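Long-range contacts in lipoprotein (Colwellia psychrerythraea, PDB 3O0Y), which is of unknown function but probably sits at the membrane as a lipoprotein, in a family whose clan consists largely of zinc metallopeptidases: residues V386-P392 and P414-N420; K562-L566 and M595-S599; S41-R46 and E76-E82. All coordinates share one frame; numbering follows the deposited sequence.

Contact 1 (V386-P392 and P414-N420)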
loop_
_atom_site.group_PDB
_atom_site.type_symbol
_atom_site.label_atom_id
_atom_site.label_comp_id
_atom_site.label_asym_id
_atom_site.label_seq_id
_atom_site.Cartn_x
_atom_site.Cartn_y
_atom_site.Cartn_z
ATOM N N VAL A 386 9.624 14.407 -4.624
ATOM C CA VAL A 386 9.691 13.011 -4.956
ATOM C C VAL A 386 10.934 12.662 -5.779
ATOM O O VAL A 386 11.470 13.509 -6.502
ATOM C CB VAL A 386 8.419 12.615 -5.785
ATOM C CG1 VAL A 386 8.432 13.253 -7.197
ATOM C CG2 VAL A 386 8.272 11.109 -5.911
ATOM N N GLU A 387 11.388 11.443 -5.629
ATOM C CA GLU A 387 12.492 10.924 -6.415
ATOM C C GLU A 387 12.064 9.626 -7.097
ATOM O O GLU A 387 11.233 8.906 -6.582
ATOM C CB GLU A 387 13.717 10.658 -5.548
ATOM C CG GLU A 387 14.246 11.973 -4.960
ATOM C CD GLU A 387 15.609 11.862 -4.258
ATOM O OE1 GLU A 387 16.275 10.762 -4.324
ATOM O OE2 GLU A 387 15.936 12.893 -3.600
ATOM N N VAL A 388 12.654 9.353 -8.253
ATOM C CA VAL A 388 12.342 8.127 -9.008
ATOM C C VAL A 388 13.508 7.133 -8.895
ATOM O O VAL A 388 14.686 7.547 -9.157
ATOM C CB VAL A 388 12.099 8.458 -10.474
ATOM C CG1 VAL A 388 11.846 7.155 -11.312
ATOM C CG2 VAL A 388 10.904 9.449 -10.631
ATOM N N LYS A 389 13.239 5.853 -8.577
ATOM C CA LYS A 389 14.219 4.775 -8.507
ATOM C C LYS A 389 13.677 3.517 -9.187
ATOM O O LYS A 389 12.494 3.285 -9.169
ATOM C CB LYS A 389 14.540 4.377 -7.077
ATOM C CG LYS A 389 15.314 5.447 -6.292
ATOM C CD LYS A 389 15.723 4.960 -4.843
ATOM C CE LYS A 389 16.898 3.973 -4.815
ATOM N NZ LYS A 389 17.493 3.602 -3.391
ATOM N N SER A 390 14.581 2.725 -9.776
ATOM C CA SER A 390 14.186 1.442 -10.326
ATOM C C SER A 390 14.258 0.432 -9.200
ATOM O O SER A 390 15.149 0.523 -8.340
ATOM C CB SER A 390 15.050 1.050 -11.541
ATOM O OG SER A 390 16.420 1.077 -11.205
ATOM N N PHE A 391 13.398 -0.576 -9.196
ATOM C CA PHE A 391 13.578 -1.670 -8.285
ATOM C C PHE A 391 14.915 -2.348 -8.584
ATOM O O PHE A 391 15.302 -2.505 -9.731
ATOM C CB PHE A 391 12.479 -2.712 -8.405
ATOM C CG PHE A 391 11.176 -2.306 -7.838
ATOM C CD1 PHE A 391 10.970 -2.304 -6.475
ATOM C CD2 PHE A 391 10.117 -1.982 -8.630
ATOM C CE1 PHE A 391 9.734 -2.011 -5.937
ATOM C CE2 PHE A 391 8.882 -1.634 -8.086
ATOM C CZ PHE A 391 8.685 -1.646 -6.751
ATOM N N PRO A 392 15.659 -2.720 -7.530
ATOM C CA PRO A 392 16.945 -3.415 -7.757
ATOM C C PRO A 392 16.710 -4.745 -8.469
ATOM O O PRO A 392 15.663 -5.354 -8.276
ATOM C CB PRO A 392 17.463 -3.697 -6.330
ATOM C CG PRO A 392 16.657 -2.804 -5.401
ATOM C CD PRO A 392 15.366 -2.455 -6.113
ATOM N N PRO A 414 13.662 10.517 1.010
ATOM C CA PRO A 414 12.663 11.165 0.160
ATOM C C PRO A 414 11.510 10.241 -0.089
ATOM O O PRO A 414 11.642 9.020 0.122
ATOM C CB PRO A 414 13.440 11.425 -1.154
ATOM C CG PRO A 414 14.416 10.289 -1.175
ATOM C CD PRO A 414 14.900 10.227 0.226
ATOM N N GLY A 415 10.367 10.772 -0.549
ATOM C CA GLY A 415 9.384 9.860 -1.109
ATOM C C GLY A 415 9.884 9.352 -2.433
ATOM O O GLY A 415 10.538 10.095 -3.175
ATOM N N ILE A 416 9.624 8.082 -2.724
ATOM C CA ILE A 416 10.145 7.458 -3.951
ATOM C C ILE A 416 9.070 6.767 -4.755
ATOM O O ILE A 416 8.286 5.957 -4.237
ATOM C CB ILE A 416 11.243 6.399 -3.584
ATOM C CG1 ILE A 416 12.393 7.106 -2.797
ATOM C CG2 ILE A 416 11.797 5.673 -4.836
ATOM C CD1 ILE A 416 13.243 6.101 -2.028
ATOM N N TYR A 417 9.080 7.083 -6.039
ATOM C CA TYR A 417 8.360 6.404 -7.069
ATOM C C TYR A 417 9.307 5.347 -7.602
ATOM O O TYR A 417 10.313 5.629 -8.222
ATOM C CB TYR A 417 7.893 7.414 -8.125
ATOM C CG TYR A 417 7.398 6.878 -9.473
ATOM C CD1 TYR A 417 6.947 5.603 -9.658
ATOM C CD2 TYR A 417 7.270 7.759 -10.526
ATOM C CE1 TYR A 417 6.469 5.185 -10.905
ATOM C CE2 TYR A 417 6.827 7.318 -11.776
ATOM C CZ TYR A 417 6.405 6.049 -11.940
ATOM O OH TYR A 417 5.927 5.629 -13.159
ATOM N N TRP A 418 8.963 4.104 -7.282
ATOM C CA TRP A 418 9.669 2.967 -7.753
ATOM C C TRP A 418 9.081 2.437 -9.055
ATOM O O TRP A 418 7.844 2.266 -9.184
ATOM C CB TRP A 418 9.609 1.837 -6.771
ATOM C CG TRP A 418 10.232 2.123 -5.479
ATOM C CD1 TRP A 418 9.603 2.712 -4.426
ATOM C CD2 TRP A 418 11.601 1.892 -5.062
ATOM N NE1 TRP A 418 10.480 2.834 -3.354
ATOM C CE2 TRP A 418 11.712 2.361 -3.724
ATOM C CE3 TRP A 418 12.727 1.370 -5.685
ATOM C CZ2 TRP A 418 12.917 2.312 -3.006
ATOM C CZ3 TRP A 418 13.936 1.326 -5.005
ATOM C CH2 TRP A 418 14.014 1.783 -3.644
ATOM N N ILE A 419 9.963 2.192 -10.010
ATOM C CA ILE A 419 9.569 1.622 -11.303
ATOM C C ILE A 419 10.255 0.289 -11.580
ATOM O O ILE A 419 11.448 0.158 -11.327
ATOM C CB ILE A 419 9.850 2.686 -12.437
ATOM C CG1 ILE A 419 9.323 2.182 -13.760
ATOM C CG2 ILE A 419 11.310 3.041 -12.497
ATOM C CD1 ILE A 419 7.804 2.171 -13.883
ATOM N N ASN A 420 9.506 -0.710 -12.092
ATOM C CA ASN A 420 10.082 -2.029 -12.414
ATOM C C ASN A 420 10.590 -2.067 -13.843
ATOM O O ASN A 420 9.782 -1.940 -14.786
ATOM C CB ASN A 420 9.012 -3.085 -12.267
ATOM C CG ASN A 420 9.582 -4.443 -12.182
ATOM O OD1 ASN A 420 10.503 -4.793 -12.904
ATOM N ND2 ASN A 420 9.041 -5.257 -11.277
#
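Five backbone hydrogen bonds zip the two segments together: Glu387 N to Gly415 O, Tyr417 N to Glu387 O, Lys389 N to Tyr417 O, Ile419 N to Lys389 O and Phe391 N to Ile419 O. Glu387 and Lys389 each give and take one, the alternation of a parallel ladder. CA-H...O contacts fill in beside it, such as Ile416 CA to Glu387 O at 3.2 Å. The strands run parallel with a 28° twist in a small mixed three-stranded sheet; 416-419 is its central strand, with 402-405 antiparallel on the far side.

One face of the sheet carries Val388, Tyr417, Ser390 and Ile419 and packs on helices 353-373 and 432-439. There Val388 CG2 lies 4.0 Å from Tyr417 CD2, while Tyr417 OH hydrogen-bonds Thr436. On the other face, Lys389 CB sits over the six-membered ring of Trp418, 4.1 Å from its centroid, and Ile416 CG2 comes over the same face of the indole. The bend of Lys389 at chi3 (75°) keeps CE beside the indole, 3.8 Å from Trp418 CH2. The indole NE1 bonds Thr405, and Arg150 makes a cation-pi contact with the ring.

At the last rung of the ladder, Phe391 turns a ring face to Trp418 CB, which lies 3.6 Å from Phe391 CZ; the Phe391 ring and the five-membered ring of Trp418 are near parallel (22°) but slid apart. Replacing this phenylalanine with a serine would probably open a gap beside Trp418 CB and leave that methylene without its aromatic face. At the opposite end of the pair, the extended Glu387 lays its carboxylate carbon CD 3.7 Å from Pro414 CG.

Contact 2 (K562-L566 and M595-S599)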
loop_
_atom_site.group_PDB
_atom_site.type_symbol
_atom_site.label_atom_id
_atom_site.label_comp_id
_atom_site.label_asym_id
_atom_site.label_seq_id
_atom_site.Cartn_x
_atom_site.Cartn_y
_atom_site.Cartn_z
ATOM N N LYS A 562 -16.499 8.086 -4.906
ATOM C CA LYS A 562 -17.012 8.950 -3.835
ATOM C C LYS A 562 -16.437 10.338 -3.975
ATOM O O LYS A 562 -17.189 11.289 -3.848
ATOM C CB LYS A 562 -16.682 8.402 -2.468
ATOM C CG LYS A 562 -17.237 9.224 -1.292
ATOM C CD LYS A 562 -18.753 9.386 -1.376
ATOM C CE LYS A 562 -19.296 10.222 -0.172
ATOM N NZ LYS A 562 -20.767 10.390 -0.163
ATOM N N ILE A 563 -15.129 10.444 -4.244
ATOM C CA ILE A 563 -14.506 11.755 -4.510
ATOM C C ILE A 563 -15.202 12.459 -5.654
ATOM O O ILE A 563 -15.555 13.623 -5.541
ATOM C CB ILE A 563 -12.933 11.675 -4.745
ATOM C CG1 ILE A 563 -12.281 11.165 -3.449
ATOM C CG2 ILE A 563 -12.456 13.098 -5.258
ATOM C CD1 ILE A 563 -10.796 10.666 -3.645
ATOM N N LEU A 564 -15.438 11.768 -6.766
ATOM C CA LEU A 564 -16.136 12.338 -7.883
ATOM C C LEU A 564 -17.612 12.720 -7.578
ATOM O O LEU A 564 -18.124 13.771 -8.056
ATOM C CB LEU A 564 -16.038 11.377 -9.073
ATOM C CG LEU A 564 -14.706 11.335 -9.815
ATOM C CD1 LEU A 564 -14.772 10.253 -10.897
ATOM C CD2 LEU A 564 -14.456 12.732 -10.448
ATOM N N SER A 565 -18.283 11.921 -6.765
ATOM C CA SER A 565 -19.652 12.221 -6.358
ATOM C C SER A 565 -19.712 13.497 -5.509
ATOM O O SER A 565 -20.569 14.375 -5.731
ATOM C CB SER A 565 -20.183 11.054 -5.529
ATOM O OG SER A 565 -21.503 11.370 -5.121
ATOM N N LEU A 566 -18.735 13.648 -4.603
ATOM C CA LEU A 566 -18.596 14.871 -3.857
ATOM C C LEU A 566 -18.320 16.066 -4.717
ATOM O O LEU A 566 -18.865 17.151 -4.465
ATOM C CB LEU A 566 -17.594 14.705 -2.698
ATOM C CG LEU A 566 -18.015 13.753 -1.544
ATOM C CD1 LEU A 566 -16.712 13.519 -0.739
ATOM C CD2 LEU A 566 -19.162 14.383 -0.640
ATOM N N MET A 595 -14.514 8.443 4.354
ATOM C CA MET A 595 -15.450 9.153 3.524
ATOM C C MET A 595 -16.459 10.027 4.260
ATOM O O MET A 595 -16.793 11.125 3.792
ATOM C CB MET A 595 -16.098 8.217 2.491
ATOM C CG MET A 595 -15.037 7.662 1.350
ATOM S SD MET A 595 -14.181 8.841 0.261
ATOM C CE MET A 595 -12.608 8.899 1.206
ATOM N N ALA A 596 -16.926 9.575 5.419
ATOM C CA ALA A 596 -17.917 10.349 6.163
ATOM C C ALA A 596 -17.317 11.691 6.621
ATOM O O ALA A 596 -18.005 12.717 6.588
ATOM C CB ALA A 596 -18.415 9.571 7.358
ATOM N N VAL A 597 -16.028 11.703 6.954
ATOM C CA VAL A 597 -15.389 12.920 7.400
ATOM C C VAL A 597 -15.075 13.814 6.185
ATOM O O VAL A 597 -15.235 15.037 6.258
ATOM C CB VAL A 597 -14.110 12.611 8.196
ATOM C CG1 VAL A 597 -13.336 13.883 8.492
ATOM C CG2 VAL A 597 -14.457 11.891 9.492
ATOM N N LEU A 598 -14.584 13.228 5.106
ATOM C CA LEU A 598 -14.381 13.991 3.865
ATOM C C LEU A 598 -15.727 14.675 3.477
ATOM O O LEU A 598 -15.732 15.855 3.147
ATOM C CB LEU A 598 -13.895 13.064 2.746
ATOM C CG LEU A 598 -13.664 13.768 1.383
ATOM C CD1 LEU A 598 -12.671 14.933 1.492
ATOM C CD2 LEU A 598 -13.189 12.718 0.344
ATOM N N SER A 599 -16.860 13.965 3.603
ATOM C CA SER A 599 -18.161 14.582 3.176
ATOM C C SER A 599 -18.481 15.765 4.115
ATOM O O SER A 599 -18.985 16.784 3.662
ATOM C CB SER A 599 -19.366 13.626 3.163
ATOM O OG SER A 599 -19.004 12.451 2.407
#
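Two helix turns run side by side in the same direction, their short axes 11.1 Å apart and inclined by only 17°, with Lys562 abreast of Met595 and Leu566 abreast of Ser599. They belong to helix 555-574 and to the C-terminal helix 595-608 of this largely helical fold, and helix 580-588 lies between them in the chain. At that spacing the backbones stay apart and the side chains bridge the gap.

The side chains of Lys562 and Met595 pass one another head to tail, the aliphatic start of the lysine touching the thioether: Lys562 CG is 3.4 Å from Met595 SD. The lysine places CG anti to the backbone N (chi1 -178°) and then bends at chi2, and this carries its far end over to Ser599, where Lys562 CE lies 3.4 Å from Ser599 OG. One turn on, Leu566 splits its two methyls. CD1 rests 3.7 Å from Leu598 CG, whereas CD2 reaches Ser599 OG at 3.6 Å. Ile563 CG1 meets Leu598 CD2 more loosely. On one flank, helix 467-483 adds Tyr476 against Ile563 and Tyr469 against Met595.

Ser599 OG donates to Met595 O at 2.9 Å, from above the carbonyl plane, while Ser599 N reaches the same oxygen from the opposite face. The hydroxyl hydrogen is thus spent inside its own helix, and no hydrogen bond crosses between the segments. What joins them is van der Waals contact of aliphatic carbons with one another, with the thioether sulfur and with a hydroxyl oxygen already bonded within its own helix.

Contact 3 (S41-R46 and E76-E82)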
loop_
_atom_site.group_PDB
_atom_site.type_symbol
_atom_site.label_atom_id
_atom_site.label_comp_id
_atom_site.label_asym_id
_atom_site.label_seq_id
_atom_site.Cartn_x
_atom_site.Cartn_y
_atom_site.Cartn_z
ATOM N N SER A 41 2.170 3.266 21.611
ATOM C CA SER A 41 1.951 1.853 21.843
ATOM C C SER A 41 2.016 1.049 20.535
ATOM O O SER A 41 2.575 -0.058 20.521
ATOM C CB SER A 41 0.623 1.587 22.504
ATOM O OG SER A 41 0.718 1.967 23.850
ATOM N N LEU A 42 1.420 1.573 19.482
ATOM C CA LEU A 42 1.442 0.869 18.198
ATOM C C LEU A 42 2.892 0.774 17.749
ATOM O O LEU A 42 3.356 -0.321 17.382
ATOM C CB LEU A 42 0.626 1.634 17.154
ATOM C CG LEU A 42 0.584 1.014 15.767
ATOM C CD1 LEU A 42 0.063 -0.445 15.755
ATOM C CD2 LEU A 42 -0.162 1.983 14.788
ATOM N N PHE A 43 3.572 1.918 17.714
ATOM C CA PHE A 43 4.930 1.911 17.177
ATOM C C PHE A 43 5.986 1.183 18.038
ATOM O O PHE A 43 6.931 0.637 17.481
ATOM C CB PHE A 43 5.392 3.292 16.847
ATOM C CG PHE A 43 4.837 3.803 15.579
ATOM C CD1 PHE A 43 3.915 4.829 15.563
ATOM C CD2 PHE A 43 5.229 3.224 14.371
ATOM C CE1 PHE A 43 3.411 5.301 14.349
ATOM C CE2 PHE A 43 4.801 3.723 13.187
ATOM C CZ PHE A 43 3.869 4.756 13.162
ATOM N N LYS A 44 5.835 1.171 19.355
ATOM C CA LYS A 44 6.708 0.319 20.175
ATOM C C LYS A 44 6.616 -1.146 19.784
ATOM O O LYS A 44 7.585 -1.880 19.895
ATOM C CB LYS A 44 6.320 0.378 21.662
ATOM C CG LYS A 44 6.577 1.622 22.433
ATOM C CD LYS A 44 5.745 1.464 23.819
ATOM C CE LYS A 44 5.372 2.815 24.530
ATOM N NZ LYS A 44 4.007 2.870 25.247
ATOM N N GLN A 45 5.431 -1.585 19.406
ATOM C CA GLN A 45 5.178 -2.961 19.008
ATOM C C GLN A 45 5.346 -3.219 17.511
ATOM O O GLN A 45 5.176 -4.338 17.018
ATOM C CB GLN A 45 3.796 -3.352 19.479
ATOM C CG GLN A 45 3.732 -3.278 20.986
ATOM C CD GLN A 45 2.412 -3.627 21.545
ATOM O OE1 GLN A 45 1.691 -2.737 22.042
ATOM N NE2 GLN A 45 2.075 -4.892 21.520
ATOM N N ARG A 46 5.610 -2.133 16.769
ATOM C CA ARG A 46 5.833 -2.193 15.332
ATOM C C ARG A 46 7.049 -1.350 15.018
ATOM O O ARG A 46 7.001 -0.370 14.234
ATOM C CB ARG A 46 4.601 -1.705 14.542
ATOM C CG ARG A 46 3.423 -2.605 14.673
ATOM C CD ARG A 46 3.605 -3.900 13.925
ATOM N NE ARG A 46 2.435 -4.762 13.926
ATOM C CZ ARG A 46 2.211 -5.722 14.829
ATOM N NH1 ARG A 46 3.004 -5.882 15.886
ATOM N NH2 ARG A 46 1.153 -6.515 14.706
ATOM N N GLU A 76 -0.258 -10.271 20.069
ATOM C CA GLU A 76 -1.326 -9.767 19.231
ATOM C C GLU A 76 -2.559 -9.447 20.046
ATOM O O GLU A 76 -3.220 -8.408 19.844
ATOM C CB GLU A 76 -1.669 -10.741 18.126
ATOM C CG GLU A 76 -0.655 -10.713 16.985
ATOM C CD GLU A 76 -0.744 -9.384 16.170
ATOM O OE1 GLU A 76 -1.834 -9.052 15.609
ATOM O OE2 GLU A 76 0.283 -8.722 16.036
ATOM N N LYS A 77 -2.894 -10.339 20.985
ATOM C CA LYS A 77 -4.026 -10.071 21.877
ATOM C C LYS A 77 -3.858 -8.750 22.653
ATOM O O LYS A 77 -4.772 -7.932 22.710
ATOM C CB LYS A 77 -4.183 -11.231 22.874
ATOM C CG LYS A 77 -5.320 -10.987 23.921
ATOM C CD LYS A 77 -5.462 -12.223 24.887
ATOM C CE LYS A 77 -6.873 -12.146 25.590
ATOM N NZ LYS A 77 -6.891 -13.011 26.806
ATOM N N GLN A 78 -2.667 -8.510 23.230
ATOM C CA GLN A 78 -2.455 -7.357 24.074
ATOM C C GLN A 78 -2.429 -6.075 23.240
ATOM O O GLN A 78 -2.917 -5.042 23.705
ATOM C CB GLN A 78 -1.158 -7.435 24.880
ATOM C CG GLN A 78 -1.229 -8.544 25.958
ATOM C CD GLN A 78 0.122 -8.720 26.718
ATOM O OE1 GLN A 78 1.028 -7.879 26.605
ATOM N NE2 GLN A 78 0.230 -9.799 27.523
ATOM N N LEU A 79 -1.835 -6.149 22.038
ATOM C CA LEU A 79 -1.743 -4.987 21.186
ATOM C C LEU A 79 -3.184 -4.539 20.830
ATOM O O LEU A 79 -3.546 -3.373 20.958
ATOM C CB LEU A 79 -0.953 -5.301 19.888
ATOM C CG LEU A 79 -0.988 -4.266 18.769
ATOM C CD1 LEU A 79 -0.469 -2.987 19.255
ATOM C CD2 LEU A 79 -0.215 -4.727 17.500
ATOM N N ARG A 80 -3.988 -5.465 20.359
ATOM C CA ARG A 80 -5.335 -5.184 19.893
ATOM C C ARG A 80 -6.211 -4.704 21.066
ATOM O O ARG A 80 -7.023 -3.781 20.933
ATOM C CB ARG A 80 -5.948 -6.394 19.206
ATOM C CG ARG A 80 -5.153 -6.904 18.016
ATOM C CD ARG A 80 -5.780 -8.105 17.381
ATOM N NE ARG A 80 -4.914 -8.764 16.480
ATOM C CZ ARG A 80 -5.280 -9.693 15.583
ATOM N NH1 ARG A 80 -6.547 -10.107 15.458
ATOM N NH2 ARG A 80 -4.306 -10.322 14.928
ATOM N N ALA A 81 -6.109 -5.385 22.197
ATOM C CA ALA A 81 -6.920 -4.993 23.353
ATOM C C ALA A 81 -6.654 -3.578 23.803
ATOM O O ALA A 81 -7.598 -2.854 24.076
ATOM C CB ALA A 81 -6.710 -5.958 24.517
ATOM N N GLU A 82 -5.387 -3.173 23.802
ATOM C CA GLU A 82 -5.027 -1.812 24.129
ATOM C C GLU A 82 -5.577 -0.784 23.164
ATOM O O GLU A 82 -6.185 0.223 23.568
ATOM C CB GLU A 82 -3.528 -1.629 24.199
ATOM C CG GLU A 82 -3.168 -0.141 24.578
ATOM C CD GLU A 82 -1.715 0.105 24.893
ATOM O OE1 GLU A 82 -0.858 -0.827 24.737
ATOM O OE2 GLU A 82 -1.454 1.239 25.341
HETATM O O HOH W 1 2.402 -8.084 17.744
#
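The end of helix 27-44 and the chain just after it lie against helix 73-92, with Leu42 and Leu79 the nearest pair, their CA atoms 7.3 Å apart. The contact is a helix-to-helix packing in the N-terminal part of the fold, closed off on one side by a salt-bridge network of Arg46, Glu76 and Arg80.

Leu79 is the apolar centre. Its chi1 of 169° swings CG away from the backbone N, and the side chain projects between Gln45, whose extended chain runs alongside it the opposite way, and Arg46, whose guanidinium takes Leu79 CD2 over one face at 3.6 Å from NH2. Away from the network, Ser41 OG donates to Glu82 OE2 at 2.7 Å, from above the carboxylate plane, and Gln37 NE2 holds the same oxygen.

Glu76 bends at chi2 and faces two arginines. Arg46 NH2 meets the syn lone pair of Glu76 OE2 at 2.7 Å, with the guanidinium and carboxylate nearly coplanar. Arg80 grips Glu76 OE1 side-on, NH2 on its anti lone pair at 2.9 Å and NE, tilted out of the carboxylate plane, at 3.2 Å. Strand 126-128 joins in: Ile127 N also bonds Glu76 OE1, and Ile127 O takes Arg46 NH2. This buried carboxylate, with a positive group at each oxygen, is likely to be stabilised in its charged form.

Arg46, at the N-cap position of helix 47-53, is steadied further by NH1, which bonds Gln45 O. A water finishes the join in the guanidinium plane, accepting from Arg46 NH1 at 2.9 Å and donating to Glu76 OE2 at 2.8 Å.

Following the chain from its N terminus, contact 3 comes first: it closes a span of 29 residues and brings helix 73-92 back onto the end of helix 27-44. Contact 1 follows much later, closing the 21 residues that hold helix 393-396 and strand 402-405 and tying the two parallel strands of the small sheet. Contact 2 is last; across 28 residues it sets the C-terminal helix beside helix 555-574. None of the three nests in or crosses another. They also stand well apart in space, their centres 30 to 31 Å apart, so each joins a different region: the N-terminal helices, the sheet and the C-terminal helices.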